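Long-range contacts in phosphodiesterase (Candida albicans, PDB 6CPU), which is a largely helical phosphodiesterase of the HD superfamily whose model holds a zinc ion and a magnesium ion: residues A[299-304]-A[315-320]; A[218-223]-A[279-284]. One frame throughout, in Å; residues are numbered along the deposited sequence.

Interaction 1 of 2, residues A[299-304]-A[315-320]. Unlike the reference sequence in segment 315-320: Lys316 (reference Thr).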
loop_
_atom_site.group_PDB
_atom_site.type_symbol
_atom_site.label_atom_id
_atom_site.label_comp_id
_atom_site.label_asym_id
_atom_site.label_seq_id
_atom_site.Cartn_x
_atom_site.Cartn_y
_atom_site.Cartn_z
ATOM N N PHE A 299 24.500 -0.970 -4.194
ATOM C CA PHE A 299 24.458 -0.181 -5.417
ATOM C C PHE A 299 25.137 1.161 -5.201
ATOM O O PHE A 299 25.364 1.580 -4.064
ATOM C CB PHE A 299 23.006 -0.008 -5.931
ATOM C CG PHE A 299 22.025 0.483 -4.893
ATOM C CD1 PHE A 299 21.624 1.812 -4.875
ATOM C CD2 PHE A 299 21.475 -0.382 -3.964
ATOM C CE1 PHE A 299 20.720 2.281 -3.938
ATOM C CE2 PHE A 299 20.562 0.082 -3.023
ATOM C CZ PHE A 299 20.188 1.409 -3.008
ATOM N N LYS A 300 25.457 1.846 -6.293
ATOM C CA LYS A 300 26.238 3.083 -6.208
ATOM C C LYS A 300 25.587 4.129 -5.309
ATOM O O LYS A 300 26.275 4.901 -4.636
ATOM C CB LYS A 300 26.452 3.670 -7.603
ATOM C CG LYS A 300 27.420 4.838 -7.637
ATOM C CD LYS A 300 27.818 5.194 -9.062
ATOM C CE LYS A 300 29.007 6.143 -9.078
ATOM N NZ LYS A 300 29.176 6.778 -10.411
ATOM N N GLN A 301 24.256 4.158 -5.305
ATOM C CA GLN A 301 23.503 5.170 -4.581
ATOM C C GLN A 301 23.152 4.757 -3.146
ATOM O O GLN A 301 22.440 5.482 -2.452
ATOM C CB GLN A 301 22.228 5.525 -5.357
ATOM C CG GLN A 301 22.466 5.978 -6.793
ATOM C CD GLN A 301 22.375 4.866 -7.822
ATOM O OE1 GLN A 301 22.727 3.719 -7.554
ATOM N NE2 GLN A 301 21.903 5.203 -9.016
ATOM N N PHE A 302 23.656 3.605 -2.711
ATOM C CA PHE A 302 23.407 3.096 -1.370
ATOM C C PHE A 302 24.275 3.836 -0.349
ATOM O O PHE A 302 25.471 4.030 -0.576
ATOM C CB PHE A 302 23.688 1.593 -1.341
ATOM C CG PHE A 302 23.413 0.946 -0.020
ATOM C CD1 PHE A 302 22.115 0.602 0.342
ATOM C CD2 PHE A 302 24.449 0.668 0.864
ATOM C CE1 PHE A 302 21.857 -0.000 1.564
ATOM C CE2 PHE A 302 24.193 0.066 2.085
ATOM C CZ PHE A 302 22.897 -0.267 2.436
ATOM N N VAL A 303 23.670 4.249 0.766
ATOM C CA VAL A 303 24.374 4.995 1.808
ATOM C C VAL A 303 24.722 4.039 2.948
ATOM O O VAL A 303 23.857 3.618 3.716
ATOM C CB VAL A 303 23.538 6.184 2.312
ATOM C CG1 VAL A 303 24.253 6.914 3.440
ATOM C CG2 VAL A 303 23.239 7.145 1.167
ATOM N N GLU A 304 26.001 3.690 3.036
ATOM C CA GLU A 304 26.461 2.632 3.932
ATOM C C GLU A 304 26.081 2.852 5.402
ATOM O O GLU A 304 25.777 1.893 6.103
ATOM C CB GLU A 304 27.981 2.470 3.807
ATOM C CG GLU A 304 28.558 1.294 4.572
ATOM C CD GLU A 304 27.982 -0.037 4.136
ATOM O OE1 GLU A 304 27.919 -0.291 2.914
ATOM O OE2 GLU A 304 27.601 -0.837 5.018
ATOM N N ASP A 315 23.045 12.500 -9.298
ATOM C CA ASP A 315 24.109 12.380 -10.294
ATOM C C ASP A 315 23.465 12.066 -11.655
ATOM O O ASP A 315 22.311 12.442 -11.877
ATOM C CB ASP A 315 25.124 11.323 -9.856
ATOM C CG ASP A 315 24.518 9.943 -9.708
ATOM O OD1 ASP A 315 23.378 9.716 -10.179
ATOM O OD2 ASP A 315 25.186 9.075 -9.113
ATOM N N LYS A 316 24.185 11.405 -12.570
ATOM C CA LYS A 316 23.649 11.177 -13.924
ATOM C C LYS A 316 22.815 9.897 -14.086
ATOM O O LYS A 316 22.225 9.686 -15.136
ATOM C CB LYS A 316 24.767 11.209 -14.989
ATOM C CG LYS A 316 25.793 10.079 -14.925
ATOM C CD LYS A 316 26.521 9.937 -16.264
ATOM C CE LYS A 316 27.877 9.260 -16.128
ATOM N NZ LYS A 316 27.785 7.896 -15.540
ATOM N N HIS A 317 22.757 9.056 -13.057
ATOM C CA HIS A 317 22.069 7.766 -13.169
ATOM C C HIS A 317 20.598 7.904 -12.769
ATOM O O HIS A 317 20.293 8.620 -11.822
ATOM C CB HIS A 317 22.746 6.733 -12.282
ATOM C CG HIS A 317 24.205 6.564 -12.562
ATOM N ND1 HIS A 317 24.672 5.960 -13.707
ATOM C CD2 HIS A 317 25.298 6.917 -11.848
ATOM C CE1 HIS A 317 25.992 5.946 -13.686
ATOM N NE2 HIS A 317 26.397 6.527 -12.574
ATOM N N THR A 318 19.703 7.235 -13.497
ATOM C CA THR A 318 18.265 7.242 -13.168
ATOM C C THR A 318 17.760 5.906 -12.617
ATOM O O THR A 318 16.589 5.802 -12.246
ATOM C CB THR A 318 17.394 7.622 -14.389
ATOM O OG1 THR A 318 17.667 6.727 -15.477
ATOM C CG2 THR A 318 17.668 9.054 -14.809
ATOM N N VAL A 319 18.630 4.897 -12.563
ATOM C CA VAL A 319 18.306 3.622 -11.929
ATOM C C VAL A 319 19.432 3.188 -10.996
ATOM O O VAL A 319 20.541 3.719 -11.068
ATOM C CB VAL A 319 18.028 2.502 -12.957
ATOM C CG1 VAL A 319 16.858 2.878 -13.855
ATOM C CG2 VAL A 319 19.264 2.184 -13.791
ATOM N N LEU A 320 19.144 2.216 -10.132
ATOM C CA LEU A 320 20.130 1.725 -9.167
ATOM C C LEU A 320 21.227 0.973 -9.922
ATOM O O LEU A 320 20.934 0.104 -10.751
ATOM C CB LEU A 320 19.484 0.804 -8.129
ATOM C CG LEU A 320 18.290 1.364 -7.355
ATOM C CD1 LEU A 320 17.894 0.422 -6.225
ATOM C CD2 LEU A 320 18.555 2.765 -6.814
HETATM O O HOH W 1 21.368 8.224 -9.266
#

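Interaction 2 of 2, residues A[218-223]-A[279-284]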
loop_
_atom_site.group_PDB
_atom_site.type_symbol
_atom_site.label_atom_id
_atom_site.label_comp_id
_atom_site.label_asym_id
_atom_site.label_seq_id
_atom_site.Cartn_x
_atom_site.Cartn_y
_atom_site.Cartn_z
ATOM N N TRP A 218 18.888 4.838 4.709
ATOM C CA TRP A 218 18.081 4.218 5.772
ATOM C C TRP A 218 17.125 5.247 6.362
ATOM O O TRP A 218 16.030 4.900 6.809
ATOM C CB TRP A 218 18.940 3.594 6.883
ATOM C CG TRP A 218 18.092 3.020 7.971
ATOM C CD1 TRP A 218 17.943 3.499 9.236
ATOM C CD2 TRP A 218 17.204 1.902 7.858
ATOM N NE1 TRP A 218 17.043 2.726 9.935
ATOM C CE2 TRP A 218 16.579 1.736 9.111
ATOM C CE3 TRP A 218 16.906 1.001 6.828
ATOM C CZ2 TRP A 218 15.659 0.717 9.355
ATOM C CZ3 TRP A 218 15.992 -0.012 7.075
ATOM C CH2 TRP A 218 15.387 -0.148 8.328
ATOM N N SER A 219 17.526 6.514 6.368
ATOM C CA SER A 219 16.627 7.598 6.743
ATOM C C SER A 219 15.740 7.946 5.536
ATOM O O SER A 219 15.810 9.037 4.983
ATOM C CB SER A 219 17.423 8.818 7.213
ATOM O OG SER A 219 16.588 9.743 7.897
ATOM N N PHE A 220 14.888 7.000 5.153
ATOM C CA PHE A 220 14.077 7.122 3.950
ATOM C C PHE A 220 13.072 8.248 4.134
ATOM O O PHE A 220 12.201 8.151 5.011
ATOM C CB PHE A 220 13.365 5.793 3.699
ATOM C CG PHE A 220 12.565 5.744 2.418
ATOM C CD1 PHE A 220 13.159 6.013 1.201
ATOM C CD2 PHE A 220 11.217 5.384 2.435
ATOM C CE1 PHE A 220 12.422 5.956 0.020
ATOM C CE2 PHE A 220 10.478 5.323 1.264
ATOM C CZ PHE A 220 11.079 5.603 0.052
ATOM N N PRO A 221 13.186 9.329 3.329
ATOM C CA PRO A 221 12.411 10.532 3.582
ATOM C C PRO A 221 10.993 10.424 3.016
ATOM O O PRO A 221 10.555 11.289 2.255
ATOM C CB PRO A 221 13.210 11.609 2.848
ATOM C CG PRO A 221 13.741 10.885 1.660
ATOM C CD PRO A 221 14.063 9.496 2.150
ATOM N N ALA A 222 10.274 9.378 3.429
ATOM C CA ALA A 222 8.969 9.050 2.848
ATOM C C ALA A 222 8.027 10.237 2.809
ATOM O O ALA A 222 7.282 10.403 1.845
ATOM C CB ALA A 222 8.324 7.906 3.615
ATOM N N HIS A 223 8.053 11.077 3.845
ATOM C CA HIS A 223 7.092 12.172 3.939
ATOM C C HIS A 223 7.372 13.349 3.027
ATOM O O HIS A 223 6.515 14.205 2.848
ATOM C CB HIS A 223 6.954 12.629 5.386
ATOM C CG HIS A 223 6.598 11.519 6.305
ATOM N ND1 HIS A 223 5.322 11.003 6.388
ATOM C CD2 HIS A 223 7.364 10.773 7.129
ATOM C CE1 HIS A 223 5.317 9.996 7.241
ATOM N NE2 HIS A 223 6.542 9.838 7.706
ATOM N N ALA A 279 3.284 1.447 2.590
ATOM C CA ALA A 279 3.663 0.256 1.852
ATOM C C ALA A 279 5.073 0.378 1.269
ATOM O O ALA A 279 5.889 -0.564 1.357
ATOM C CB ALA A 279 2.658 -0.032 0.743
ATOM N N VAL A 280 5.345 1.531 0.663
ATOM C CA VAL A 280 6.623 1.766 0.021
ATOM C C VAL A 280 7.739 1.886 1.081
ATOM O O VAL A 280 8.827 1.375 0.890
ATOM C CB VAL A 280 6.574 2.993 -0.910
ATOM C CG1 VAL A 280 7.947 3.257 -1.509
ATOM C CG2 VAL A 280 5.543 2.769 -2.026
ATOM N N ASP A 281 7.425 2.511 2.202
ATOM C CA ASP A 281 8.335 2.544 3.345
ATOM C C ASP A 281 8.710 1.142 3.832
ATOM O O ASP A 281 9.892 0.841 4.029
ATOM C CB ASP A 281 7.698 3.326 4.475
ATOM C CG ASP A 281 8.639 3.530 5.629
ATOM O OD1 ASP A 281 9.694 4.171 5.423
ATOM O OD2 ASP A 281 8.311 3.055 6.727
ATOM N N VAL A 282 7.715 0.275 4.018
ATOM C CA VAL A 282 7.954 -1.106 4.449
ATOM C C VAL A 282 8.752 -1.895 3.410
ATOM O O VAL A 282 9.665 -2.678 3.745
ATOM C CB VAL A 282 6.619 -1.839 4.799
ATOM C CG1 VAL A 282 6.842 -3.319 5.044
ATOM C CG2 VAL A 282 5.970 -1.202 6.018
ATOM N N LEU A 283 8.436 -1.680 2.144
ATOM C CA LEU A 283 9.197 -2.289 1.056
ATOM C C LEU A 283 10.673 -1.848 1.127
ATOM O O LEU A 283 11.597 -2.663 1.004
ATOM C CB LEU A 283 8.590 -1.882 -0.295
ATOM C CG LEU A 283 9.418 -2.115 -1.558
ATOM C CD1 LEU A 283 9.657 -3.594 -1.773
ATOM C CD2 LEU A 283 8.738 -1.514 -2.777
ATOM N N GLN A 284 10.866 -0.558 1.328
ATOM C CA GLN A 284 12.209 0.033 1.382
ATOM C C GLN A 284 13.014 -0.473 2.580
ATOM O O GLN A 284 14.222 -0.687 2.459
ATOM C CB GLN A 284 12.106 1.552 1.404
ATOM C CG GLN A 284 13.421 2.282 1.108
ATOM C CD GLN A 284 14.178 2.728 2.359
ATOM O OE1 GLN A 284 13.766 2.463 3.503
ATOM N NE2 GLN A 284 15.267 3.462 2.140
HETATM O O HOH W 2 10.756 6.300 6.569
#

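Interaction 1 of 2, residues A[299-304]-A[315-320]
Within the long connection between helix 276-292 and helix 336-348, a type I beta turn from Phe299 to Phe302 docks on the irregular chain 315-320 through Phe299 and Gln301, which meet Leu320 and Val319. The turn is closed by Phe302 N bonding to Phe299 O at 3.0 Å. Phe299 lies between two carbon groups: Leu320 CD1 stands over one ring face, 4.0 Å from the centroid and only 6° off the normal, a CH-pi contact, while CB of Phe302 occupies the opposite face. The other methyl, Leu320 CD2, reaches Phe299 CE1 at 3.6 Å. The ring owes this place to a chi1 of 51°, which sets CG between the backbone N and the carbonyl carbon.

Gln301 supplies the polar link. A bend at chi2 swings its amide across to Val319, where NE2 donates to Val319 O at 2.9 Å; the N-H...O angle is 143°, and the donor stands above the carbonyl plane. NE2 also donates to a water, which in turn donates to Asp315 OD1 and His317 O, while OE1 accepts from the backbone N of Ile321, so both ends of this buried amide are engaged and its rotation is fixed. An Asx turn shapes the other side: Asp315 OD1 accepts from His317 N at 3.0 Å, approached from above the carboxylate plane, and Asp315 OD2 is bonded by Tyr213 of helix 205-216. Toward solvent, the extended Lys300 chain crosses the His317 side chain at about a right angle, its NZ near the ring plane at the edge, 3.5 Å from His317 NE2, a near approach not counted as a hydrogen bond. Leu320 also touches Phe287 of helix 276-292 and Cys212 of helix 205-216.

Interaction 2 of 2, residues A[218-223]-A[279-284]
Phe220 and Gln284 account for most of the surface buried here, with Asp281 third. The amide of Gln284 lies almost flat against the Phe220 ring, the two planes 19° apart, and its CD is 3.4 Å from Phe220 CG. Farther over the ring, Gln284 CG makes a CH-pi contact 3.8 Å from the centroid, 12° off the normal. A bend at chi2 (-97°) lays the amide along the ring in this way. Its polar ends are satisfied outside the pair: NE2 donates to His217 O and Val215 O, and OE1 accepts from Arg468, so the amide is held flat from both ends.

Asp281 approaches the same ring at its edge, OD1 standing 3.6 Å from Phe220 CD2 and near the ring plane. That oxygen also forms a salt bridge with Arg468 and accepts from a water at 2.6 Å; the water donates as well to Phe220 O, bridging the two segments, which share no direct hydrogen bond. Arg468 would probably favour the charged carboxylate in this buried setting. Val280 CG1 adds an apolar contact with Phe220 CZ at 4.2 Å.

The side chain of Asp281 is about 9 Å from the bound zinc ion, and His278, a zinc ligand, precedes this part of helix 276-292. The loop joining helices 205-216 and 227-242 packs on helix 276-292, with Trp476 of helix 470-495 touching Ala222 and Asp281, and Val280 facing helix 227-242.

How the interactions relate
From the N terminus, helix 205-216 leads into loop 218-223, which interaction 2 joins to residues 279-284 of helix 276-292, closing a largely helical excursion that includes helices 227-242 and 253-264. The same helix then runs on to the connection where interaction 1 closes a much shorter loop, with ten residues between its segments. The two closures follow in series, neither nesting nor crossing. The centres of interactions 1 and 2 lie about 16 Å apart; the nearest atoms of interactions 1 and 2 are about 5 Å apart, without touching. Helices 205-216, 227-242 and 276-292 connect them: interaction 2 packs deep, near the metal ions, whereas the centre of interaction 1 lies about 25 Å from the centre of the chain.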